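Local coordinates for coclaurine N-methyltransferase (Coptis japonica, PDB 6GKV), which catalyses N-methylation of coclaurine and related tetrahydroisoquinolines with S-adenosyl-L-methionine as methyl donor, a step in alkaloid biosynthesis, at residues Thr154-Val157 with Ser158-Glu161; Val250-Ala253 with Gly254-Ile257; Phe284-Thr287 with Asn288-Leu292; Gly335-Asn338 with Gly339-Met343. One frame throughout, in Å; residues are numbered along the deposited sequence.

Interaction 1 (Thr154-Val157 with Ser158-Glu161); sequences TNSV and SQKE. With SAH (S-adenosyl-L-homocysteine), chain C.
S158, in the first turn of the helix, lies beside S156, its CB 4.0 Å from S156 OG, while its own hydroxyl turns out to a weak bond with I77 O. Q159 follows as the working residue. Its backbone N gives a hydrogen bond to S156 O (2.8 Å), coming from above the carbonyl plane, and a weak one to S156 OG. Serine suits this N-cap: with OG anti to the backbone N (chi1 164°), the hydroxyl swings back to the first turn and also bonds Y75 O. The Q159 side chain, extended beyond CG (chi2 -179°), crosses T154 at about a right angle and carries its amide to the ribose of SAH. There OE1 takes bonds from O3' (2.8 Å) and O2' (3.1 Å), although its exact place is doubtful because it crowds T154 CG2; NE2 adds a weak bond to O3'. Without the amide, as with an alanine here, the O2' and O3' hydroxyls would probably lose this acceptor. K160 N reaches the same S156 O at 3.1 Å, nearly along the C=O axis, and its long aliphatic chain leads away to a salt bridge with E164. At E161 the backbone N makes only a weak bond to V157 O. A serine-capped helix following a strand and delivering a polar side chain to the ribose belongs to the cofactor site of a Rossmann-like methyltransferase fold.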
loop_
_atom_site.group_PDB
_atom_site.type_symbol
_atom_site.label_atom_id
_atom_site.label_comp_id
_atom_site.label_asym_id
_atom_site.label_seq_id
_atom_site.Cartn_x
_atom_site.Cartn_y
_atom_site.Cartn_z
ATOM N N THR A 154 -24.985 2.755 16.755
ATOM C CA THR A 154 -25.115 1.301 16.798
ATOM C C THR A 154 -26.409 0.834 16.154
ATOM O O THR A 154 -27.382 1.556 16.174
ATOM C CB THR A 154 -25.110 0.785 18.229
ATOM O OG1 THR A 154 -24.060 1.417 18.962
ATOM C CG2 THR A 154 -24.864 -0.676 18.223
ATOM N N ASN A 155 -26.428 -0.375 15.598
ATOM C CA ASN A 155 -27.680 -0.991 15.166
ATOM C C ASN A 155 -28.124 -2.075 16.148
ATOM O O ASN A 155 -28.965 -2.924 15.828
ATOM C CB ASN A 155 -27.537 -1.571 13.760
ATOM C CG ASN A 155 -26.535 -2.711 13.695
ATOM O OD1 ASN A 155 -25.679 -2.863 14.573
ATOM N ND2 ASN A 155 -26.627 -3.513 12.638
ATOM N N SER A 156 -27.555 -2.026 17.347
ATOM C CA SER A 156 -27.734 -3.063 18.363
ATOM C C SER A 156 -28.455 -2.513 19.593
ATOM O O SER A 156 -27.892 -1.738 20.364
ATOM C CB SER A 156 -26.366 -3.659 18.743
ATOM O OG SER A 156 -26.408 -4.392 19.947
ATOM N N VAL A 157 -29.715 -2.914 19.760
ATOM C CA VAL A 157 -30.550 -2.432 20.860
ATOM C C VAL A 157 -29.926 -2.695 22.222
ATOM O O VAL A 157 -30.216 -1.993 23.186
ATOM C CB VAL A 157 -31.943 -3.077 20.830
ATOM C CG1 VAL A 157 -32.684 -2.686 19.561
ATOM C CG2 VAL A 157 -31.824 -4.590 20.946
ATOM N N SER A 158 -29.062 -3.701 22.290
ATOM C CA SER A 158 -28.369 -4.040 23.522
ATOM C C SER A 158 -27.199 -3.086 23.804
ATOM O O SER A 158 -26.839 -2.867 24.958
ATOM C CB SER A 158 -27.888 -5.487 23.449
ATOM O OG SER A 158 -26.818 -5.731 24.333
ATOM N N GLN A 159 -26.614 -2.515 22.752
ATOM C CA GLN A 159 -25.464 -1.619 22.911
ATOM C C GLN A 159 -25.902 -0.175 23.210
ATOM O O GLN A 159 -25.263 0.521 24.003
ATOM C CB GLN A 159 -24.562 -1.697 21.665
ATOM C CG GLN A 159 -23.877 -3.059 21.520
ATOM C CD GLN A 159 -22.961 -3.168 20.304
ATOM O OE1 GLN A 159 -22.800 -2.218 19.544
ATOM N NE2 GLN A 159 -22.343 -4.338 20.127
ATOM N N LYS A 160 -27.000 0.266 22.608
ATOM C CA LYS A 160 -27.614 1.531 22.998
ATOM C C LYS A 160 -28.082 1.484 24.450
ATOM O O LYS A 160 -28.031 2.500 25.169
ATOM C CB LYS A 160 -28.795 1.853 22.079
ATOM C CG LYS A 160 -29.392 3.241 22.260
ATOM C CD LYS A 160 -30.728 3.343 21.535
ATOM C CE LYS A 160 -31.181 4.782 21.357
ATOM N NZ LYS A 160 -31.231 5.511 22.646
ATOM N N GLU A 161 -28.541 0.302 24.875
ATOM C CA GLU A 161 -28.892 0.013 26.282
ATOM C C GLU A 161 -27.830 0.493 27.251
ATOM O O GLU A 161 -28.007 1.449 28.002
ATOM C CB GLU A 161 -29.047 -1.501 26.494
ATOM C CG GLU A 161 -30.422 -2.146 26.246
ATOM C CD GLU A 161 -31.592 -1.262 26.636
ATOM O OE1 GLU A 161 -31.545 -0.611 27.708
ATOM O OE2 GLU A 161 -32.586 -1.240 25.879
HETATM N N SAH C . -16.175 -0.626 18.111
HETATM C CA SAH C . -16.501 -1.466 19.254
HETATM C CB SAH C . -16.983 -2.837 18.801
HETATM C CG SAH C . -16.349 -3.379 17.523
HETATM S SD SAH C . -17.179 -4.897 16.976
HETATM C C SAH C . -15.313 -1.635 20.188
HETATM O O SAH C . -14.194 -1.340 19.766
HETATM O OXT SAH C . -15.447 -2.064 21.347
HETATM C "C5'" SAH C . -18.065 -4.069 15.626
HETATM C "C4'" SAH C . -19.126 -3.062 16.083
HETATM O "O4'" SAH C . -19.795 -2.504 14.962
HETATM C "C3'" SAH C . -20.201 -3.693 16.959
HETATM O "O3'" SAH C . -20.580 -2.768 17.946
HETATM C "C2'" SAH C . -21.390 -3.886 16.051
HETATM O "O2'" SAH C . -22.566 -3.744 16.809
HETATM C "C1'" SAH C . -21.193 -2.757 15.041
HETATM N N9 SAH C . -21.762 -3.055 13.707
HETATM C C8 SAH C . -21.551 -4.161 12.911
HETATM N N7 SAH C . -22.276 -4.016 11.772
HETATM C C5 SAH C . -22.949 -2.832 11.830
HETATM C C6 SAH C . -23.834 -2.189 10.956
HETATM N N6 SAH C . -24.172 -2.739 9.787
HETATM N N1 SAH C . -24.367 -0.965 11.315
HETATM C C2 SAH C . -24.033 -0.389 12.528
HETATM N N3 SAH C . -23.160 -1.027 13.385
HETATM C C4 SAH C . -22.632 -2.228 13.041
#

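Interaction 2 (Val250-Ala253 with Gly254-Ile257); sequences VFPA and GTMI. With F2W (6,7-dimethoxy-2-methyl-1,2,3,4-tetrahydroisoquinolin-2-ium), chain D.
F251 and M256 cross with the thioether laid over one face of the phenyl ring. M256 SD stands 4.2 Å from the ring centroid, only 15° off the normal, a Met-aromatic contact; M256 CG lies over the same face, 3.6 Å from F251 CG, and makes a CH-pi contact. The methionine reaches this place because its chain bends at chi2 (-87°), which sets the sulfur over the ring, as a flexible unbranched residue can do. V250 CG1 packs against the opposite face, so the phenyl is held as a sandwiched plate whose edge is left for the ligand: F251 CZ meets F2W CAB at 3.5 Å, in the plane of the F251 ring.

P252 and T255 cross at about a right angle. Here the threonine hydroxyl tucks between its own backbone N and carbonyl carbon (chi1 50°), from where OG1 donates to P252 O over a short 2.5 Å. The backbone N of T255 adds a weak bond to that oxygen, and water 1, which accepts from M256 N at 2.8 Å, may give it another weak one. P252 opens the turn and supplies the accepting carbonyl; A253 and G254 form its corners, and G254, at the second of them, has positive phi, where a CB would clash with A253 O. Outside the loop, T255 O is bonded by ND1 of H202, itself a pocket residue. This is a type II beta turn, P252 to T255, with M256 backing F251, whose ring edge lines the tetrahydroisoquinoline pocket.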
loop_
_atom_site.group_PDB
_atom_site.type_symbol
_atom_site.label_atom_id
_atom_site.label_comp_id
_atom_site.label_asym_id
_atom_site.label_seq_id
_atom_site.Cartn_x
_atom_site.Cartn_y
_atom_site.Cartn_z
ATOM N N VAL A 250 -16.059 -19.447 13.659
ATOM C CA VAL A 250 -16.427 -18.383 14.605
ATOM C C VAL A 250 -17.456 -17.382 14.055
ATOM O O VAL A 250 -18.470 -17.102 14.704
ATOM C CB VAL A 250 -15.176 -17.610 15.054
ATOM C CG1 VAL A 250 -15.549 -16.293 15.681
ATOM C CG2 VAL A 250 -14.383 -18.440 16.030
ATOM N N PHE A 251 -17.178 -16.840 12.871
ATOM C CA PHE A 251 -18.037 -15.850 12.236
ATOM C C PHE A 251 -18.928 -16.494 11.178
ATOM O O PHE A 251 -18.453 -17.302 10.382
ATOM C CB PHE A 251 -17.207 -14.739 11.591
ATOM C CG PHE A 251 -16.314 -14.009 12.554
ATOM C CD1 PHE A 251 -15.017 -14.460 12.803
ATOM C CD2 PHE A 251 -16.776 -12.883 13.223
ATOM C CE1 PHE A 251 -14.208 -13.801 13.699
ATOM C CE2 PHE A 251 -15.960 -12.212 14.119
ATOM C CZ PHE A 251 -14.677 -12.672 14.360
ATOM N N PRO A 252 -20.226 -16.137 11.172
ATOM C CA PRO A 252 -21.148 -16.643 10.142
ATOM C C PRO A 252 -20.664 -16.344 8.708
ATOM O O PRO A 252 -19.954 -15.359 8.462
ATOM C CB PRO A 252 -22.467 -15.914 10.450
ATOM C CG PRO A 252 -22.116 -14.803 11.432
ATOM C CD PRO A 252 -20.907 -15.285 12.170
ATOM N N ALA A 253 -21.036 -17.208 7.773
ATOM C CA ALA A 253 -20.566 -17.084 6.401
ATOM C C ALA A 253 -20.931 -15.731 5.792
ATOM O O ALA A 253 -22.023 -15.195 6.040
ATOM C CB ALA A 253 -21.129 -18.213 5.552
ATOM N N GLY A 254 -20.001 -15.186 5.006
ATOM C CA GLY A 254 -20.195 -13.910 4.343
ATOM C C GLY A 254 -20.383 -12.682 5.221
ATOM O O GLY A 254 -20.994 -11.705 4.775
ATOM N N THR A 255 -19.879 -12.705 6.452
ATOM C CA THR A 255 -19.990 -11.526 7.318
ATOM C C THR A 255 -18.654 -10.854 7.605
ATOM O O THR A 255 -18.614 -9.850 8.316
ATOM C CB THR A 255 -20.616 -11.854 8.714
ATOM O OG1 THR A 255 -19.937 -12.971 9.298
ATOM C CG2 THR A 255 -22.092 -12.165 8.595
ATOM N N MET A 256 -17.567 -11.433 7.098
ATOM C CA MET A 256 -16.222 -10.959 7.425
ATOM C C MET A 256 -15.315 -10.836 6.218
ATOM O O MET A 256 -15.324 -11.695 5.332
ATOM C CB MET A 256 -15.561 -11.884 8.451
ATOM C CG MET A 256 -15.985 -11.607 9.885
ATOM S SD MET A 256 -14.934 -10.338 10.615
ATOM C CE MET A 256 -13.429 -10.766 9.800
ATOM N N ILE A 257 -14.542 -9.756 6.198
ATOM C CA ILE A 257 -13.454 -9.554 5.235
ATOM C C ILE A 257 -12.145 -9.316 5.997
ATOM O O ILE A 257 -12.126 -8.626 7.026
ATOM C CB ILE A 257 -13.722 -8.364 4.283
ATOM C CG1 ILE A 257 -14.655 -8.767 3.149
ATOM C CG2 ILE A 257 -12.465 -7.895 3.638
ATOM C CD1 ILE A 257 -15.026 -7.602 2.254
HETATM C CAM F2W D . -11.250 -13.357 17.400
HETATM O OAK F2W D . -10.973 -13.134 15.998
HETATM C CAB F2W D . -11.506 -11.936 15.593
HETATM C CAA F2W D . -12.172 -11.059 16.457
HETATM C CAF F2W D . -12.684 -9.875 15.933
HETATM C CAJ F2W D . -13.323 -8.930 16.716
HETATM C CAI F2W D . -14.299 -7.939 16.004
HETATM N NAH F2W D . -13.463 -7.264 14.999
HETATM C CAO F2W D . -14.473 -6.557 14.188
HETATM C CAG F2W D . -13.093 -8.420 14.178
HETATM C CAE F2W D . -12.469 -9.542 14.622
HETATM C CAD F2W D . -11.835 -10.428 13.755
HETATM C CAC F2W D . -11.319 -11.609 14.259
HETATM O OAL F2W D . -10.672 -12.554 13.508
HETATM C CAN F2W D . -10.435 -12.290 12.112
HETATM O O HOH W 1 -17.378 -14.141 6.616
#

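Interaction 3 (Phe284-Thr287 with Asn288-Leu292); sequences FSRT and NEEWL. With F2W (6,7-dimethoxy-2-methyl-1,2,3,4-tetrahydroisoquinolin-2-ium), chain D.
T287 and W291, one turn apart on helix 281-297, lie side by side in the i to i+4 pattern of an alpha-helix. T287 CG2, anti to the backbone N (chi1 -65° for OG1), rests over the indole and makes a CH-pi contact 3.8 Å from the centroid of the six-membered ring. Threonine suits the spot because its other branch, OG1, is taken up by H283 O and C95 N while the methyl stays on the aromatic side.

R286 lies on another side of the helix. Its NH2 forms a long salt bridge of 3.7 Å to E290 OE2, which lies at the edge of the guanidinium with the carboxylate plane turned 77° against it; E290 is also paired with K293.

N288 doubles the helical bond to the turn before. Its backbone N and its ND2 reach F284 O from opposite faces of that carbonyl, the ND2 bond measuring 2.9 Å. Held this way, ND2 lies over one face of the F284 ring, the amide plane tilted 47° against it. Both residues line the substrate pocket: F284 CE2 comes 3.7 Å from F2W CAA, and N288 OD1 stands 3.4 Å from the methoxy carbon CAM of F2W.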
loop_
_atom_site.group_PDB
_atom_site.type_symbol
_atom_site.label_atom_id
_atom_site.label_comp_id
_atom_site.label_asym_id
_atom_site.label_seq_id
_atom_site.Cartn_x
_atom_site.Cartn_y
_atom_site.Cartn_z
ATOM N N PHE A 284 -3.532 -8.283 19.736
ATOM C CA PHE A 284 -4.857 -8.887 19.689
ATOM C C PHE A 284 -4.771 -10.345 20.122
ATOM O O PHE A 284 -5.735 -10.905 20.661
ATOM C CB PHE A 284 -5.512 -8.756 18.311
ATOM C CG PHE A 284 -7.014 -8.821 18.373
ATOM C CD1 PHE A 284 -7.642 -8.645 19.584
ATOM C CD2 PHE A 284 -7.796 -8.976 17.248
ATOM C CE1 PHE A 284 -9.004 -8.695 19.702
ATOM C CE2 PHE A 284 -9.187 -8.993 17.371
ATOM C CZ PHE A 284 -9.785 -8.872 18.608
ATOM N N SER A 285 -3.611 -10.954 19.934
ATOM C CA SER A 285 -3.451 -12.316 20.399
ATOM C C SER A 285 -3.591 -12.329 21.906
ATOM O O SER A 285 -4.318 -13.150 22.458
ATOM C CB SER A 285 -2.112 -12.897 19.969
ATOM O OG SER A 285 -2.065 -14.279 20.289
ATOM N N ARG A 286 -2.920 -11.396 22.571
ATOM C CA ARG A 286 -2.907 -11.402 24.026
ATOM C C ARG A 286 -4.269 -11.008 24.568
ATOM O O ARG A 286 -4.711 -11.515 25.605
ATOM C CB ARG A 286 -1.826 -10.475 24.560
ATOM C CG ARG A 286 -0.416 -11.090 24.519
ATOM C CD ARG A 286 0.465 -10.526 25.633
ATOM N NE ARG A 286 -0.195 -10.617 26.935
ATOM C CZ ARG A 286 0.165 -9.922 28.011
ATOM N NH1 ARG A 286 1.182 -9.071 27.940
ATOM N NH2 ARG A 286 -0.505 -10.066 29.153
ATOM N N THR A 287 -4.934 -10.112 23.850
ATOM C CA THR A 287 -6.287 -9.681 24.189
ATOM C C THR A 287 -7.258 -10.868 24.272
ATOM O O THR A 287 -7.933 -11.052 25.270
ATOM C CB THR A 287 -6.812 -8.651 23.153
ATOM O OG1 THR A 287 -6.017 -7.467 23.218
ATOM C CG2 THR A 287 -8.204 -8.265 23.463
ATOM N N ASN A 288 -7.311 -11.658 23.204
ATOM C CA ASN A 288 -8.161 -12.821 23.130
ATOM C C ASN A 288 -7.797 -13.843 24.192
ATOM O O ASN A 288 -8.660 -14.619 24.653
ATOM C CB ASN A 288 -8.072 -13.478 21.755
ATOM C CG ASN A 288 -8.919 -12.769 20.700
ATOM O OD1 ASN A 288 -10.128 -12.982 20.630
ATOM N ND2 ASN A 288 -8.278 -11.976 19.840
ATOM N N GLU A 289 -6.516 -13.860 24.555
ATOM C CA GLU A 289 -5.993 -14.783 25.571
ATOM C C GLU A 289 -6.456 -14.377 26.963
ATOM O O GLU A 289 -6.672 -15.215 27.827
ATOM C CB GLU A 289 -4.452 -14.824 25.518
ATOM C CG GLU A 289 -3.780 -15.681 26.581
ATOM C CD GLU A 289 -2.238 -15.643 26.507
ATOM O OE1 GLU A 289 -1.686 -14.703 25.892
ATOM O OE2 GLU A 289 -1.582 -16.551 27.080
ATOM N N GLU A 290 -6.592 -13.078 27.187
ATOM C CA GLU A 290 -6.989 -12.612 28.505
ATOM C C GLU A 290 -8.485 -12.835 28.687
ATOM O O GLU A 290 -8.953 -13.098 29.794
ATOM C CB GLU A 290 -6.599 -11.137 28.702
ATOM C CG GLU A 290 -5.073 -10.906 28.793
ATOM C CD GLU A 290 -4.442 -11.508 30.050
ATOM O OE1 GLU A 290 -4.988 -11.293 31.153
ATOM O OE2 GLU A 290 -3.390 -12.189 29.939
ATOM N N TRP A 291 -9.212 -12.734 27.577
ATOM C CA TRP A 291 -10.631 -13.012 27.532
ATOM C C TRP A 291 -10.898 -14.482 27.871
ATOM O O TRP A 291 -11.786 -14.809 28.672
ATOM C CB TRP A 291 -11.184 -12.687 26.141
ATOM C CG TRP A 291 -11.327 -11.226 25.833
ATOM C CD1 TRP A 291 -11.331 -10.194 26.724
ATOM C CD2 TRP A 291 -11.491 -10.636 24.533
ATOM N NE1 TRP A 291 -11.491 -8.996 26.061
ATOM C CE2 TRP A 291 -11.588 -9.241 24.713
ATOM C CE3 TRP A 291 -11.560 -11.154 23.228
ATOM C CZ2 TRP A 291 -11.761 -8.355 23.647
ATOM C CZ3 TRP A 291 -11.730 -10.266 22.162
ATOM C CH2 TRP A 291 -11.836 -8.887 22.384
ATOM N N LEU A 292 -10.124 -15.363 27.241
ATOM C CA LEU A 292 -10.256 -16.798 27.454
ATOM C C LEU A 292 -9.986 -17.187 28.913
ATOM O O LEU A 292 -10.743 -17.959 29.492
ATOM C CB LEU A 292 -9.318 -17.546 26.519
ATOM C CG LEU A 292 -9.204 -19.054 26.708
ATOM C CD1 LEU A 292 -10.545 -19.727 26.429
ATOM C CD2 LEU A 292 -8.086 -19.636 25.825
HETATM C CAM F2W D . -11.250 -13.357 17.400
HETATM O OAK F2W D . -10.973 -13.134 15.998
HETATM C CAB F2W D . -11.506 -11.936 15.593
HETATM C CAA F2W D . -12.172 -11.059 16.457
HETATM C CAF F2W D . -12.684 -9.875 15.933
HETATM C CAJ F2W D . -13.323 -8.930 16.716
HETATM C CAI F2W D . -14.299 -7.939 16.004
HETATM N NAH F2W D . -13.463 -7.264 14.999
HETATM C CAO F2W D . -14.473 -6.557 14.188
HETATM C CAG F2W D . -13.093 -8.420 14.178
HETATM C CAE F2W D . -12.469 -9.542 14.622
HETATM C CAD F2W D . -11.835 -10.428 13.755
HETATM C CAC F2W D . -11.319 -11.609 14.259
HETATM O OAL F2W D . -10.672 -12.554 13.508
HETATM C CAN F2W D . -10.435 -12.290 12.112
#

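Interaction 4 (Gly335-Asn338 with Gly339-Met343); sequences GYNN and GEEWM
Y336 O accepts from G339 N at 2.8 Å, from above the carbonyl plane, and water 2 appears to bridge it to E341 N, from which the water accepts. These bonds close the tight connection between helix 313-335 and strand 342-350, where N337, N338 and G339 all have positive phi, in the left-handed helical region. Asparagine tolerates that region well; at G339 a side chain would be jammed against N338 O.

N337 returns across the turn to E341: ND2 donates to OE2 at 3.0 Å with an N-H...O angle of 153°, meeting the carboxylate on its anti side, the amide and carboxylate planes 61° apart. A bend at chi2 (-67°) brings the glutamate round to it, and its other oxygen, OE1, is bonded by Y40 and H230. Losing the acid to an alanine here would probably leave N337 ND2, Y40 and H230 without the carboxylate that they meet at its two oxygens, and free the N337 amide to turn. E340 faces the dimer partner, its carboxylate bonded to T43 and Y44 of the second subunit.

The aromatic side chains of Y336 and W342 lie alongside each other, pointing the same way. Y336 CB sits at the edge of the indole, 4.1 Å from W342 CE3.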
loop_
_atom_site.group_PDB
_atom_site.type_symbol
_atom_site.label_atom_id
_atom_site.label_comp_id
_atom_site.label_asym_id
_atom_site.label_seq_id
_atom_site.Cartn_x
_atom_site.Cartn_y
_atom_site.Cartn_z
ATOM N N GLY A 335 -1.531 -14.218 16.870
ATOM C CA GLY A 335 -0.223 -14.496 17.447
ATOM C C GLY A 335 0.664 -15.311 16.525
ATOM O O GLY A 335 1.832 -15.524 16.838
ATOM N N TYR A 336 0.123 -15.754 15.385
ATOM C CA TYR A 336 0.881 -16.574 14.433
ATOM C C TYR A 336 2.196 -15.905 14.031
ATOM O O TYR A 336 2.251 -14.662 13.859
ATOM C CB TYR A 336 0.039 -16.866 13.184
ATOM C CG TYR A 336 0.520 -18.078 12.405
ATOM C CD1 TYR A 336 0.176 -19.362 12.815
ATOM C CD2 TYR A 336 1.325 -17.947 11.272
ATOM C CE1 TYR A 336 0.609 -20.467 12.125
ATOM C CE2 TYR A 336 1.761 -19.072 10.560
ATOM C CZ TYR A 336 1.397 -20.324 11.006
ATOM O OH TYR A 336 1.808 -21.446 10.327
ATOM N N ASN A 337 3.245 -16.720 13.876
ATOM C CA ASN A 337 4.607 -16.228 13.539
ATOM C C ASN A 337 5.015 -14.976 14.282
ATOM O O ASN A 337 5.385 -13.991 13.661
ATOM C CB ASN A 337 4.736 -15.934 12.048
ATOM C CG ASN A 337 4.801 -17.183 11.220
ATOM O OD1 ASN A 337 5.145 -18.267 11.722
ATOM N ND2 ASN A 337 4.474 -17.051 9.934
ATOM N N ASN A 338 4.912 -15.020 15.604
ATOM C CA ASN A 338 5.246 -13.894 16.466
ATOM C C ASN A 338 4.468 -12.614 16.134
ATOM O O ASN A 338 4.931 -11.522 16.419
ATOM C CB ASN A 338 6.753 -13.628 16.409
ATOM C CG ASN A 338 7.254 -12.774 17.570
ATOM O OD1 ASN A 338 6.658 -12.754 18.639
ATOM N ND2 ASN A 338 8.358 -12.056 17.351
ATOM N N GLY A 339 3.271 -12.746 15.563
ATOM C CA GLY A 339 2.397 -11.589 15.353
ATOM C C GLY A 339 2.683 -10.735 14.118
ATOM O O GLY A 339 2.168 -9.613 13.991
ATOM N N GLU A 340 3.480 -11.283 13.201
ATOM C CA GLU A 340 3.941 -10.576 12.017
ATOM C C GLU A 340 3.265 -11.096 10.760
ATOM O O GLU A 340 3.815 -11.006 9.672
ATOM C CB GLU A 340 5.474 -10.697 11.906
ATOM C CG GLU A 340 6.194 -9.843 12.944
ATOM C CD GLU A 340 5.970 -8.339 12.685
ATOM O OE1 GLU A 340 6.011 -7.932 11.499
ATOM O OE2 GLU A 340 5.736 -7.564 13.650
ATOM N N GLU A 341 2.073 -11.661 10.926
ATOM C CA GLU A 341 1.250 -12.076 9.796
ATOM C C GLU A 341 -0.099 -11.339 9.820
ATOM O O GLU A 341 -0.345 -10.436 9.025
ATOM C CB GLU A 341 1.035 -13.589 9.813
ATOM C CG GLU A 341 2.312 -14.404 9.637
ATOM C CD GLU A 341 2.930 -14.258 8.256
ATOM O OE1 GLU A 341 2.272 -13.719 7.355
ATOM O OE2 GLU A 341 4.076 -14.701 8.055
ATOM N N TRP A 342 -0.979 -11.768 10.718
ATOM C CA TRP A 342 -2.261 -11.109 10.922
ATOM C C TRP A 342 -2.073 -10.100 12.038
ATOM O O TRP A 342 -1.408 -10.393 13.042
ATOM C CB TRP A 342 -3.357 -12.130 11.255
ATOM C CG TRP A 342 -3.758 -12.978 10.068
ATOM C CD1 TRP A 342 -4.600 -12.614 9.061
ATOM C CD2 TRP A 342 -3.319 -14.315 9.764
ATOM N NE1 TRP A 342 -4.722 -13.642 8.153
ATOM C CE2 TRP A 342 -3.962 -14.682 8.558
ATOM C CE3 TRP A 342 -2.493 -15.232 10.415
ATOM C CZ2 TRP A 342 -3.768 -15.951 7.986
ATOM C CZ3 TRP A 342 -2.316 -16.493 9.834
ATOM C CH2 TRP A 342 -2.946 -16.834 8.632
ATOM N N MET A 343 -2.639 -8.910 11.857
ATOM C CA MET A 343 -2.357 -7.804 12.753
ATOM C C MET A 343 -3.379 -6.682 12.629
ATOM O O MET A 343 -4.420 -6.837 11.981
ATOM C CB MET A 343 -0.948 -7.258 12.479
ATOM C CG MET A 343 -0.669 -6.988 10.984
ATOM S SD MET A 343 1.024 -6.420 10.639
ATOM C CE MET A 343 1.920 -7.961 10.529
HETATM O O HOH W 2 0.530 -13.038 13.067
#

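Interaction 1 serves the cofactor and interactions 2 and 3 the alkaloid. The side chain of Q159 in interaction 1 lies about 10 Å from F2W, while that of F251 in interaction 2 is about 8 Å from SAH; the two sites adjoin, F2W CAO standing 4.2 Å from SAH SD. Interactions 2 and 3 do not touch, their nearest atoms being about 7 Å apart, yet both press on F2W: F251 and F284 meet its aromatic part and N288 one of its methoxy groups. Interaction 4 stands behind the pocket: S285 OG of interaction 3 packs on G335 CA at 3.4 Å, and the W342 side chain is about 7 Å from F2W. Interactions 1 and 4, with centres 32 Å apart, fall on opposite sides of the chain's centre.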